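Local coordinates for uncharacterized protein (PDB 5THE) that binds RNA and, as the C-terminal lobe of a budding-yeast Argonaute, probably takes part in guide-directed cleavage of target RNA, at residues Ile172-Leu175 with Asn176-Asn180. Numbering follows the deposited sequence.
Sequences ISLL and NLLEN
The carboxylate of Glu179 lies with one face over the backbone carbonyl oxygen of Leu175, one helical turn back. Leu175 O stands almost straight above the plane, 3.0 Å from Glu179 CD and 3.3 Å from OE1, with OE2 at nearly the same range; all three oxygens are acceptors and form no hydrogen bond. CG lies beside the backbone N (chi1 -52°), and a bend at chi2 (143°) brings the acid over the oxygen. That oxygen and the nearby C-terminal helix end would tend to raise the pKa of Glu179, though its exposure to solvent should soften this. The same Leu175 O accepts the backbone N-H of Glu179, N to O 3.2 Å, one of four i to i+4 bonds joining 172-175 to 176-179 within helix 169-179, before Asn180 leaves helical geometry. In the Rossmann-like fold expected of an Argonaute Mid domain, this helix leads into strand 185-191 and packs on the parallel sheet. Its inner side is carried by Leu174 and Leu178, which pass at a slant, Leu174 CG 4.1 Å from Leu178 CD1. They reach Tyr189 of that strand and helix 197-210. Leu178 brings its CG within 3.3 Å of Leu174 O, whose bond from Leu178 N is short, at 2.7 Å.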
loop_
_atom_site.group_PDB
_atom_site.type_symbol
_atom_site.label_atom_id
_atom_site.label_comp_id
_atom_site.label_asym_id
_atom_site.label_seq_id
_atom_site.Cartn_x
_atom_site.Cartn_y
_atom_site.Cartn_z
ATOM N N ILE A 172 28.858 -11.224 3.627
ATOM C CA ILE A 172 30.112 -10.477 3.603
ATOM C C ILE A 172 30.371 -9.943 2.203
ATOM O O ILE A 172 30.718 -8.770 2.022
ATOM C CB ILE A 172 31.272 -11.353 4.115
ATOM C CG1 ILE A 172 31.137 -11.565 5.620
ATOM C CG2 ILE A 172 32.610 -10.713 3.791
ATOM C CD1 ILE A 172 32.178 -12.504 6.187
ATOM N N SER A 173 30.176 -10.789 1.187
ATOM C CA SER A 173 30.366 -10.345 -0.191
ATOM C C SER A 173 29.391 -9.238 -0.550
ATOM O O SER A 173 29.773 -8.250 -1.184
ATOM C CB SER A 173 30.196 -11.512 -1.163
ATOM O OG SER A 173 31.058 -12.577 -0.838
ATOM N N LEU A 174 28.118 -9.401 -0.174
ATOM C CA LEU A 174 27.109 -8.410 -0.530
ATOM C C LEU A 174 27.371 -7.089 0.182
ATOM O O LEU A 174 27.265 -6.019 -0.424
ATOM C CB LEU A 174 25.710 -8.938 -0.196
ATOM C CG LEU A 174 24.563 -7.970 -0.518
ATOM C CD1 LEU A 174 24.440 -7.771 -2.029
ATOM C CD2 LEU A 174 23.233 -8.428 0.093
ATOM N N LEU A 175 27.721 -7.151 1.468
ATOM C CA LEU A 175 28.090 -5.949 2.208
ATOM C C LEU A 175 29.193 -5.189 1.501
ATOM O O LEU A 175 29.144 -3.958 1.397
ATOM C CB LEU A 175 28.538 -6.317 3.620
ATOM C CG LEU A 175 27.425 -6.749 4.566
ATOM C CD1 LEU A 175 28.003 -7.115 5.920
ATOM C CD2 LEU A 175 26.386 -5.650 4.690
ATOM N N ASN A 176 30.200 -5.907 1.009
ATOM C CA ASN A 176 31.259 -5.255 0.255
ATOM C C ASN A 176 30.719 -4.667 -1.040
ATOM O O ASN A 176 31.104 -3.562 -1.443
ATOM C CB ASN A 176 32.383 -6.247 -0.033
ATOM C CG ASN A 176 33.551 -5.593 -0.727
ATOM O OD1 ASN A 176 34.301 -4.836 -0.110
ATOM N ND2 ASN A 176 33.704 -5.863 -2.019
ATOM N N LEU A 177 29.820 -5.397 -1.702
ATOM C CA LEU A 177 29.222 -4.911 -2.937
ATOM C C LEU A 177 28.431 -3.627 -2.700
ATOM O O LEU A 177 28.511 -2.684 -3.496
ATOM C CB LEU A 177 28.333 -6.007 -3.525
ATOM C CG LEU A 177 27.788 -5.866 -4.943
ATOM C CD1 LEU A 177 27.374 -7.236 -5.466
ATOM C CD2 LEU A 177 26.605 -4.889 -5.006
ATOM N N LEU A 178 27.659 -3.571 -1.613
ATOM C CA LEU A 178 26.794 -2.417 -1.383
ATOM C C LEU A 178 27.598 -1.159 -1.059
ATOM O O LEU A 178 27.267 -0.070 -1.534
ATOM C CB LEU A 178 25.795 -2.728 -0.270
ATOM C CG LEU A 178 24.818 -3.839 -0.657
ATOM C CD1 LEU A 178 23.826 -4.088 0.456
ATOM C CD2 LEU A 178 24.101 -3.475 -1.945
ATOM N N GLU A 179 28.659 -1.282 -0.263
ATOM C CA GLU A 179 29.486 -0.107 0.020
ATOM C C GLU A 179 30.172 0.424 -1.235
ATOM O O GLU A 179 30.509 1.610 -1.303
ATOM C CB GLU A 179 30.547 -0.430 1.080
ATOM C CG GLU A 179 30.025 -1.055 2.356
ATOM C CD GLU A 179 30.934 -2.089 2.920
ATOM O OE1 GLU A 179 31.899 -2.433 2.228
ATOM O OE2 GLU A 179 30.664 -2.569 4.043
ATOM N N ASN A 180 30.381 -0.425 -2.238
ATOM C CA ASN A 180 31.047 -0.028 -3.469
ATOM C C ASN A 180 30.073 0.265 -4.595
ATOM O O ASN A 180 30.509 0.503 -5.725
ATOM C CB ASN A 180 32.024 -1.114 -3.920
ATOM C CG ASN A 180 33.178 -1.295 -2.962
ATOM O OD1 ASN A 180 33.334 -0.538 -2.003
ATOM N ND2 ASN A 180 34.006 -2.305 -3.223
#